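Local coordinates for AclR protein (Streptomyces galilaeus, PDB 2GEY), which probably acts as a hydroxylase in the biosynthesis of aromatic polyketide antibiotics, with a SnoaL-like alpha+beta barrel fold, at residues N18-S23 with D60-V65; V81-Q86 with Q97-H102; E88-Q93 with V128-L133. All coordinates share one frame; numbering follows the deposited sequence. Where two conformers were deposited one is given.

Contact 1: N18-S23 with D60-V65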
loop_
_atom_site.group_PDB
_atom_site.type_symbol
_atom_site.label_atom_id
_atom_site.label_comp_id
_atom_site.label_asym_id
_atom_site.label_seq_id
_atom_site.Cartn_x
_atom_site.Cartn_y
_atom_site.Cartn_z
ATOM N N ASN A 18 -11.351 -6.433 -16.206
ATOM C CA ASN A 18 -12.518 -5.554 -16.316
ATOM C C ASN A 18 -13.645 -6.095 -17.182
ATOM O O ASN A 18 -14.762 -5.556 -17.141
ATOM C CB ASN A 18 -12.093 -4.162 -16.784
ATOM C CG ASN A 18 -11.489 -3.331 -15.654
ATOM O OD1 ASN A 18 -11.734 -3.608 -14.469
ATOM N ND2 ASN A 18 -10.720 -2.312 -16.008
ATOM N N ARG A 19 -13.359 -7.130 -17.964
ATOM C CA ARG A 19 -14.411 -7.913 -18.626
ATOM C C ARG A 19 -14.613 -9.280 -17.957
ATOM O O ARG A 19 -15.333 -10.144 -18.477
ATOM C CB ARG A 19 -14.145 -8.043 -20.131
ATOM C CG ARG A 19 -12.914 -8.776 -20.492
ATOM C CD ARG A 19 -12.840 -9.095 -22.002
ATOM N NE ARG A 19 -11.704 -9.975 -22.200
ATOM C CZ ARG A 19 -10.453 -9.572 -22.380
ATOM N NH1 ARG A 19 -10.159 -8.289 -22.480
ATOM N NH2 ARG A 19 -9.489 -10.476 -22.486
ATOM N N TRP A 20 -14.011 -9.446 -16.782
ATOM C CA TRP A 20 -14.203 -10.629 -15.942
ATOM C C TRP A 20 -13.784 -11.936 -16.625
ATOM O O TRP A 20 -14.489 -12.953 -16.537
ATOM C CB TRP A 20 -15.655 -10.672 -15.444
ATOM C CG TRP A 20 -16.067 -9.329 -14.945
ATOM C CD1 TRP A 20 -15.541 -8.657 -13.882
ATOM C CD2 TRP A 20 -17.046 -8.463 -15.521
ATOM N NE1 TRP A 20 -16.141 -7.437 -13.752
ATOM C CE2 TRP A 20 -17.068 -7.287 -14.748
ATOM C CE3 TRP A 20 -17.900 -8.560 -16.624
ATOM C CZ2 TRP A 20 -17.919 -6.221 -15.031
ATOM C CZ3 TRP A 20 -18.744 -7.497 -16.907
ATOM C CH2 TRP A 20 -18.755 -6.349 -16.109
ATOM N N ASP A 21 -12.617 -11.887 -17.271
ATOM C CA ASP A 21 -12.063 -12.986 -18.060
ATOM C C ASP A 21 -10.721 -13.422 -17.473
ATOM O O ASP A 21 -9.678 -12.892 -17.847
ATOM C CB ASP A 21 -11.863 -12.523 -19.507
ATOM C CG ASP A 21 -11.153 -13.563 -20.374
ATOM O OD1 ASP A 21 -11.118 -14.754 -20.006
ATOM O OD2 ASP A 21 -10.631 -13.176 -21.435
ATOM N N LEU A 22 -10.733 -14.382 -16.557
ATOM C CA LEU A 22 -9.489 -14.759 -15.888
ATOM C C LEU A 22 -8.484 -15.387 -16.856
ATOM O O LEU A 22 -7.283 -15.239 -16.670
ATOM C CB LEU A 22 -9.748 -15.681 -14.697
ATOM C CG LEU A 22 -10.603 -15.110 -13.563
ATOM C CD1 LEU A 22 -10.711 -16.124 -12.433
ATOM C CD2 LEU A 22 -10.035 -13.806 -13.066
ATOM N N SER A 23 -8.975 -16.076 -17.887
ATOM C CA SER A 23 -8.098 -16.702 -18.880
ATOM C C SER A 23 -7.232 -15.661 -19.591
ATOM O O SER A 23 -6.087 -15.938 -19.952
ATOM C CB SER A 23 -8.912 -17.498 -19.918
ATOM O OG SER A 23 -9.470 -16.639 -20.900
ATOM N N ASP A 60 -18.952 -7.705 -10.411
ATOM C CA ASP A 60 -18.968 -6.497 -11.225
ATOM C C ASP A 60 -17.732 -5.637 -10.989
ATOM O O ASP A 60 -17.724 -4.444 -11.304
ATOM C CB ASP A 60 -20.235 -5.690 -10.930
ATOM C CG ASP A 60 -20.349 -5.264 -9.474
ATOM O OD1 ASP A 60 -19.461 -5.573 -8.645
ATOM O OD2 ASP A 60 -21.355 -4.611 -9.152
ATOM N N LEU A 61 -16.679 -6.228 -10.438
ATOM C CA LEU A 61 -15.532 -5.430 -10.027
ATOM C C LEU A 61 -14.914 -4.700 -11.217
ATOM O O LEU A 61 -14.976 -5.173 -12.363
ATOM C CB LEU A 61 -14.489 -6.271 -9.290
ATOM C CG LEU A 61 -13.777 -7.373 -10.076
ATOM C CD1 LEU A 61 -12.590 -6.824 -10.872
ATOM C CD2 LEU A 61 -13.317 -8.477 -9.119
ATOM N N GLN A 62 -14.357 -3.529 -10.941
ATOM C CA GLN A 62 -13.663 -2.733 -11.949
ATOM C C GLN A 62 -12.354 -2.229 -11.375
ATOM O O GLN A 62 -12.306 -1.793 -10.221
ATOM C CB GLN A 62 -14.536 -1.547 -12.390
ATOM C CG GLN A 62 -15.732 -1.945 -13.222
ATOM C CD GLN A 62 -15.332 -2.381 -14.617
ATOM O OE1 GLN A 62 -14.955 -1.550 -15.449
ATOM N NE2 GLN A 62 -15.400 -3.690 -14.878
ATOM N N LEU A 63 -11.298 -2.324 -12.177
ATOM C CA LEU A 63 -9.977 -1.819 -11.823
ATOM C C LEU A 63 -9.766 -0.480 -12.483
ATOM O O LEU A 63 -9.905 -0.367 -13.705
ATOM C CB LEU A 63 -8.881 -2.760 -12.314
ATOM C CG LEU A 63 -8.596 -4.010 -11.490
ATOM C CD1 LEU A 63 -9.824 -4.861 -11.339
ATOM C CD2 LEU A 63 -7.473 -4.788 -12.145
ATOM N N GLU A 64 -9.419 0.524 -11.688
ATOM C CA GLU A 64 -9.006 1.810 -12.225
ATOM C C GLU A 64 -7.510 1.961 -12.016
ATOM O O GLU A 64 -7.029 1.913 -10.880
ATOM C CB GLU A 64 -9.723 2.967 -11.542
ATOM C CG GLU A 64 -9.326 4.311 -12.145
ATOM C CD GLU A 64 -9.873 5.510 -11.405
ATOM O OE1 GLU A 64 -10.571 5.335 -10.384
ATOM O OE2 GLU A 64 -9.577 6.649 -11.843
ATOM N N VAL A 65 -6.774 2.136 -13.112
ATOM C CA VAL A 65 -5.331 2.345 -13.021
ATOM C C VAL A 65 -5.072 3.815 -12.683
ATOM O O VAL A 65 -5.330 4.721 -13.486
ATOM C CB VAL A 65 -4.603 1.910 -14.317
ATOM C CG1 VAL A 65 -3.107 2.177 -14.213
ATOM C CG2 VAL A 65 -4.893 0.433 -14.599
#
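Asn18 and Gln62 bring the two backbones closest, their CA atoms 5.3 Å apart; from there the chains diverge, and Trp20 and Asp60 lie 7.9 Å apart at CA. Residues 18-23 run from the end of helix 3-18 into the loop before helix 23-26, whereas 60-65 enter strand 62-71, so side chains must bridge what the backbones do not. The amide of Asn18 does so with two bonds to one residue: Asn18 OD1 takes the backbone N of Leu63 at 2.7 Å, almost straight at 174°, and Asn18 ND2 gives to Leu63 O at 3.1 Å. Both bonds lie in the carbonyl planes of their acceptors, which fixes the rotation of the amide and imitates a strand partner at strand 62-71, an outermost strand of the sheet within this chain. A Schellman motif ends helix 3-18 here, with Trp20, at positive phi, as its C-prime residue; the turn brings the indole round to the strand. Trp20 NE1 reaches Leu61 O at 2.9 Å, on a lone pair, while Asn18 O sits over one ring face. Gln62 ties the pieces together. Its chain is bent at chi2 (-72°) and doubles back, and Gln62 NE2 bonds to Asn18 O at 3.0 Å, with that oxygen in the amide plane, and also to Leu61 O. The latter carbonyl is thus gripped by two side-chain donors. The Gln62 amide and the indole are turned 64° apart, Gln62 NE2 standing 3.6 Å from Trp20 CZ2. Leu55 of helix 44-57 touches both Trp20 and Leu61.

Contact 2: V81-Q86 with Q97-H102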
loop_
_atom_site.group_PDB
_atom_site.type_symbol
_atom_site.label_atom_id
_atom_site.label_comp_id
_atom_site.label_asym_id
_atom_site.label_seq_id
_atom_site.Cartn_x
_atom_site.Cartn_y
_atom_site.Cartn_z
ATOM N N VAL A 81 -9.782 -0.670 -6.869
ATOM C CA VAL A 81 -10.847 -1.596 -7.240
ATOM C C VAL A 81 -12.151 -1.125 -6.623
ATOM O O VAL A 81 -12.183 -0.741 -5.450
ATOM C CB VAL A 81 -10.557 -3.031 -6.759
ATOM C CG1 VAL A 81 -11.666 -3.982 -7.220
ATOM C CG2 VAL A 81 -9.200 -3.500 -7.270
ATOM N N THR A 82 -13.217 -1.140 -7.419
ATOM C CA THR A 82 -14.566 -0.872 -6.921
ATOM C C THR A 82 -15.498 -1.979 -7.375
ATOM O O THR A 82 -15.333 -2.527 -8.460
ATOM C CB THR A 82 -15.102 0.491 -7.383
ATOM O OG1 THR A 82 -15.087 0.572 -8.810
ATOM C CG2 THR A 82 -14.251 1.616 -6.811
ATOM N N ALA A 83 -16.470 -2.313 -6.535
ATOM C CA ALA A 83 -17.379 -3.404 -6.830
ATOM C C ALA A 83 -18.591 -3.357 -5.919
ATOM O O ALA A 83 -18.670 -2.526 -5.015
ATOM C CB ALA A 83 -16.664 -4.731 -6.650
ATOM N N THR A 84 -19.517 -4.277 -6.166
ATOM C CA THR A 84 -20.630 -4.526 -5.257
ATOM C C THR A 84 -20.402 -5.888 -4.603
ATOM O O THR A 84 -19.955 -6.832 -5.260
ATOM C CB THR A 84 -21.973 -4.539 -6.009
ATOM O OG1 THR A 84 -22.014 -3.437 -6.919
ATOM C CG2 THR A 84 -23.111 -4.405 -5.047
ATOM N N HIS A 85 -20.721 -5.988 -3.315
ATOM C CA HIS A 85 -20.556 -7.236 -2.579
ATOM C C HIS A 85 -21.783 -8.120 -2.808
ATOM O O HIS A 85 -22.813 -7.956 -2.145
ATOM C CB HIS A 85 -20.331 -6.962 -1.082
ATOM C CG HIS A 85 -20.047 -8.195 -0.279
ATOM N ND1 HIS A 85 -20.306 -8.282 1.073
ATOM C CD2 HIS A 85 -19.542 -9.397 -0.643
ATOM C CE1 HIS A 85 -19.961 -9.483 1.507
ATOM N NE2 HIS A 85 -19.504 -10.181 0.484
ATOM N N GLN A 86 -21.656 -9.044 -3.761
ATOM C CA GLN A 86 -22.765 -9.891 -4.207
ATOM C C GLN A 86 -22.625 -11.356 -3.796
ATOM O O GLN A 86 -23.617 -12.090 -3.803
ATOM C CB GLN A 86 -22.904 -9.834 -5.735
ATOM C CG GLN A 86 -23.115 -8.446 -6.330
ATOM C CD GLN A 86 -24.489 -7.846 -6.053
ATOM O OE1 GLN A 86 -24.772 -6.722 -6.470
ATOM N NE2 GLN A 86 -25.346 -8.585 -5.358
ATOM N N GLN A 97 -23.653 -3.981 -0.899
ATOM C CA GLN A 97 -22.976 -2.706 -0.664
ATOM C C GLN A 97 -21.903 -2.481 -1.708
ATOM O O GLN A 97 -21.230 -3.428 -2.113
ATOM C CB GLN A 97 -22.226 -2.705 0.671
ATOM C CG GLN A 97 -22.965 -2.229 1.887
ATOM C CD GLN A 97 -21.990 -1.741 2.957
ATOM O OE1 GLN A 97 -22.044 -0.584 3.381
ATOM N NE2 GLN A 97 -21.063 -2.613 3.364
ATOM N N ARG A 98 -21.701 -1.224 -2.088
ATOM C CA ARG A 98 -20.516 -0.860 -2.854
ATOM C C ARG A 98 -19.287 -0.901 -1.951
ATOM O O ARG A 98 -19.327 -0.448 -0.803
ATOM C CB ARG A 98 -20.656 0.531 -3.466
ATOM C CG ARG A 98 -21.756 0.647 -4.505
ATOM C CD ARG A 98 -21.412 -0.121 -5.780
ATOM N NE ARG A 98 -20.359 0.555 -6.529
ATOM C CZ ARG A 98 -19.700 0.040 -7.567
ATOM N NH1 ARG A 98 -19.954 -1.193 -8.008
ATOM N NH2 ARG A 98 -18.774 0.774 -8.164
ATOM N N VAL A 99 -18.191 -1.427 -2.488
ATOM C CA VAL A 99 -16.951 -1.562 -1.751
ATOM C C VAL A 99 -15.802 -1.092 -2.625
ATOM O O VAL A 99 -15.961 -0.945 -3.842
ATOM C CB VAL A 99 -16.697 -3.020 -1.298
ATOM C CG1 VAL A 99 -17.845 -3.522 -0.410
ATOM C CG2 VAL A 99 -16.488 -3.956 -2.498
ATOM N N SER A 100 -14.659 -0.868 -1.988
ATOM C CA SER A 100 -13.435 -0.484 -2.675
ATOM C C SER A 100 -12.202 -0.990 -1.934
ATOM O O SER A 100 -12.231 -1.240 -0.715
ATOM C CB SER A 100 -13.358 1.040 -2.833
ATOM O OG SER A 100 -13.239 1.672 -1.562
ATOM N N TRP A 101 -11.114 -1.144 -2.677
ATOM C CA TRP A 101 -9.815 -1.348 -2.080
ATOM C C TRP A 101 -8.731 -0.877 -3.043
ATOM O O TRP A 101 -9.031 -0.406 -4.143
ATOM C CB TRP A 101 -9.622 -2.802 -1.603
ATOM C CG TRP A 101 -9.595 -3.858 -2.646
ATOM C CD1 TRP A 101 -8.494 -4.390 -3.239
ATOM C CD2 TRP A 101 -10.720 -4.563 -3.182
ATOM N NE1 TRP A 101 -8.856 -5.367 -4.127
ATOM C CE2 TRP A 101 -10.220 -5.499 -4.108
ATOM C CE3 TRP A 101 -12.101 -4.494 -2.965
ATOM C CZ2 TRP A 101 -11.054 -6.362 -4.823
ATOM C CZ3 TRP A 101 -12.926 -5.338 -3.677
ATOM C CH2 TRP A 101 -12.398 -6.263 -4.598
ATOM N N HIS A 102 -7.488 -0.947 -2.597
ATOM C CA HIS A 102 -6.378 -0.338 -3.320
ATOM C C HIS A 102 -5.229 -1.303 -3.314
ATOM O O HIS A 102 -5.022 -2.026 -2.341
ATOM C CB HIS A 102 -5.973 0.977 -2.652
ATOM C CG HIS A 102 -7.128 1.898 -2.417
ATOM N ND1 HIS A 102 -7.580 2.784 -3.370
ATOM C CD2 HIS A 102 -7.959 2.029 -1.355
ATOM C CE1 HIS A 102 -8.627 3.435 -2.899
ATOM N NE2 HIS A 102 -8.875 3.001 -1.675
HETATM O O HOH W 1 -17.100 0.066 -10.443
#
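Val81 lays CG1 over the six-membered ring of Trp101, 3.6 Å from its centroid and 20° off the normal, a CH-pi contact. Chi1 of Trp101 (65°) sets the indole between its own N and carbonyl carbon, turned across to the valine. On the sheet face carrying Thr82 and Thr84, Arg98 folds back at chi2 and chi3, laying its guanidinium against the backbone of Ala83. Arg98 NH1 gives to Thr84 OG1 at 3.2 Å, within the guanidinium plane, and Arg98 NH2 gives to a water that also bonds Thr82 OG1 at 2.6 Å. These polar contacts lie on one face of the antiparallel pairing of strands 74-84 and 98-110 in the sheet of the SnoaL-like alpha+beta barrel, of the NTF2 clan. Val81 with Trp101 and Ala83 with Val99 are hydrogen-bonded pairs; Thr82 with Ser100 and Thr84 with Arg98 are non-hydrogen-bonded. Beyond the last pair, His85 N still reaches Gln97 O at 2.9 Å, where one strand ends and the other begins. Further out, Asp60 OD2 bonds Thr84 OG1 and forms a long, weak ion pair with Arg98, while Phe58 meets the rings of Trp101 and His85.

Contact 3: E88-Q93 with V128-L133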
loop_
_atom_site.group_PDB
_atom_site.type_symbol
_atom_site.label_atom_id
_atom_site.label_comp_id
_atom_site.label_asym_id
_atom_site.label_seq_id
_atom_site.Cartn_x
_atom_site.Cartn_y
_atom_site.Cartn_z
ATOM N N GLU A 88 -20.598 -14.317 -0.941
ATOM C CA GLU A 88 -19.944 -14.443 0.358
ATOM C C GLU A 88 -18.437 -14.223 0.216
ATOM O O GLU A 88 -17.806 -14.705 -0.725
ATOM C CB GLU A 88 -20.235 -15.801 1.012
ATOM C CG GLU A 88 -19.865 -15.859 2.501
ATOM C CD GLU A 88 -20.141 -17.211 3.143
ATOM O OE1 GLU A 88 -19.289 -17.684 3.927
ATOM O OE2 GLU A 88 -21.218 -17.792 2.893
ATOM N N PHE A 89 -17.874 -13.467 1.156
ATOM C CA PHE A 89 -16.452 -13.169 1.158
ATOM C C PHE A 89 -15.939 -13.058 2.588
ATOM O O PHE A 89 -16.535 -12.364 3.411
ATOM C CB PHE A 89 -16.182 -11.868 0.400
ATOM C CG PHE A 89 -14.733 -11.648 0.088
ATOM C CD1 PHE A 89 -14.076 -12.472 -0.814
ATOM C CD2 PHE A 89 -14.021 -10.631 0.697
ATOM C CE1 PHE A 89 -12.737 -12.280 -1.105
ATOM C CE2 PHE A 89 -12.677 -10.432 0.414
ATOM C CZ PHE A 89 -12.035 -11.255 -0.492
ATOM N N MET A 90 -14.834 -13.751 2.869
ATOM C CA MET A 90 -14.241 -13.818 4.210
ATOM C C MET A 90 -15.266 -14.163 5.288
ATOM O O MET A 90 -15.227 -13.619 6.391
ATOM C CB MET A 90 -13.555 -12.500 4.561
ATOM C CG MET A 90 -12.497 -12.068 3.577
ATOM S SD MET A 90 -11.560 -10.629 4.123
ATOM C CE MET A 90 -12.844 -9.539 4.698
ATOM N N GLY A 91 -16.187 -15.065 4.955
ATOM C CA GLY A 91 -17.220 -15.499 5.882
ATOM C C GLY A 91 -18.367 -14.523 6.083
ATOM O O GLY A 91 -19.245 -14.770 6.903
ATOM N N VAL A 92 -18.376 -13.422 5.334
ATOM C CA VAL A 92 -19.421 -12.407 5.466
ATOM C C VAL A 92 -20.424 -12.531 4.325
ATOM O O VAL A 92 -20.044 -12.504 3.156
ATOM C CB VAL A 92 -18.817 -10.990 5.460
ATOM C CG1 VAL A 92 -19.913 -9.932 5.577
ATOM C CG2 VAL A 92 -17.812 -10.854 6.583
ATOM N N GLN A 93 -21.705 -12.659 4.664
ATOM C CA GLN A 93 -22.748 -12.782 3.650
ATOM C C GLN A 93 -22.881 -11.484 2.854
ATOM O O GLN A 93 -22.691 -10.397 3.404
ATOM C CB GLN A 93 -24.090 -13.145 4.286
ATOM C CG GLN A 93 -24.099 -14.494 5.003
ATOM C CD GLN A 93 -23.614 -15.634 4.122
ATOM O OE1 GLN A 93 -24.076 -15.808 2.995
ATOM N NE2 GLN A 93 -22.668 -16.412 4.634
ATOM N N VAL A 128 -13.534 -2.679 6.593
ATOM C CA VAL A 128 -14.511 -1.845 7.288
ATOM C C VAL A 128 -15.930 -2.141 6.778
ATOM O O VAL A 128 -16.851 -2.328 7.579
ATOM C CB VAL A 128 -14.169 -0.344 7.151
ATOM C CG1 VAL A 128 -15.280 0.528 7.735
ATOM C CG2 VAL A 128 -12.858 -0.048 7.849
ATOM N N ARG A 129 -16.098 -2.200 5.455
ATOM C CA ARG A 129 -17.408 -2.468 4.848
ATOM C C ARG A 129 -17.960 -3.836 5.221
ATOM O O ARG A 129 -19.177 -4.005 5.373
ATOM C CB ARG A 129 -17.339 -2.348 3.324
ATOM C CG ARG A 129 -17.264 -0.927 2.822
ATOM C CD ARG A 129 -18.584 -0.174 2.995
ATOM N NE ARG A 129 -18.315 1.160 3.526
ATOM C CZ ARG A 129 -18.533 1.570 4.778
ATOM N NH1 ARG A 129 -19.087 0.780 5.695
ATOM N NH2 ARG A 129 -18.205 2.813 5.109
ATOM N N LEU A 130 -17.068 -4.807 5.381
ATOM C CA LEU A 130 -17.465 -6.148 5.778
ATOM C C LEU A 130 -17.587 -6.325 7.289
ATOM O O LEU A 130 -17.903 -7.422 7.751
ATOM C CB LEU A 130 -16.477 -7.171 5.224
ATOM C CG LEU A 130 -16.450 -7.247 3.698
ATOM C CD1 LEU A 130 -15.481 -8.295 3.267
ATOM C CD2 LEU A 130 -17.816 -7.535 3.124
ATOM N N GLY A 131 -17.328 -5.260 8.050
ATOM C CA GLY A 131 -17.498 -5.276 9.498
ATOM C C GLY A 131 -16.372 -5.937 10.271
ATOM O O GLY A 131 -16.530 -6.243 11.462
ATOM N N LYS A 132 -15.238 -6.160 9.612
ATOM C CA LYS A 132 -14.080 -6.785 10.251
ATOM C C LYS A 132 -13.289 -5.763 11.054
ATOM O O LYS A 132 -12.571 -6.122 11.989
ATOM C CB LYS A 132 -13.160 -7.416 9.209
ATOM C CG LYS A 132 -13.804 -8.499 8.360
ATOM C CD LYS A 132 -14.186 -9.710 9.195
ATOM C CE LYS A 132 -14.391 -10.941 8.327
ATOM N NZ LYS A 132 -13.114 -11.370 7.690
ATOM N N LEU A 133 -13.391 -4.498 10.648
ATOM C CA LEU A 133 -12.814 -3.381 11.388
ATOM C C LEU A 133 -13.900 -2.356 11.682
ATOM O O LEU A 133 -14.848 -2.219 10.914
ATOM C CB LEU A 133 -11.707 -2.712 10.578
ATOM C CG LEU A 133 -10.502 -3.584 10.238
ATOM C CD1 LEU A 133 -9.583 -2.847 9.287
ATOM C CD2 LEU A 133 -9.757 -3.999 11.498
#
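Leu130, just past helix 124-129, points its side chain into the turn formed by residues 88-93. Leu130 CB lies 4.1 Å from Val92 CG2. Chi1 (-64°) sets CG beside the backbone N, anti to the carbonyl carbon. The two methyl branches part toward different neighbours. Leu130 CD2 rests 4.0 Å from Val92 CG1. Leu130 CD1 meets Phe89 CD2 at 3.8 Å, in the plane of the ring and at its edge; its approach to Met90 CE is shorter than van der Waals contact, so the detail there is doubtful. The Met90 chain, bent at chi3, crosses that of Leu130 at about a right angle. Lys132 runs alongside. Its aliphatic chain slides past Val92 in the opposite direction, Lys132 CE lying 3.8 Å from Val92 CG2, and Lys132 NZ ends 3.3 Å from Met90 O in a weak hydrogen bond. The His85 side chain touches both Val92 and Leu130, while Lys132 also packs on Leu133 of the second subunit. Met90 and Gly91, both at positive phi, are the central residues of the type I' turn; Gly131, also at positive phi, follows the helix. The arrangement is that of a type I' beta turn, closed by Phe89 and Val92 in the connection between strands 74-84 and 98-110, packed against the Schellman motif that ends helix 124-129.

Overall arrangement
Contact 2, the partly buried one, is strand against strand and relies on regular backbone bonding. Contacts 1 and 3 lie at the surface, each joining a segment at a helix end to a part of the sheet or its connections: contact 1 through side-chain amide and indole bonds to backbone, contact 3 mainly through apolar side chains and one weak bond. Contact 1 touches contact 2 through neighbouring strands 62-71 and 74-84, where Gln62 N probably bonds Thr82 O. Contact 3 meets contact 2 chiefly at His85, with Gln97 beside Arg129, whereas contacts 1 and 3 stay about 9 Å apart at their nearest atoms.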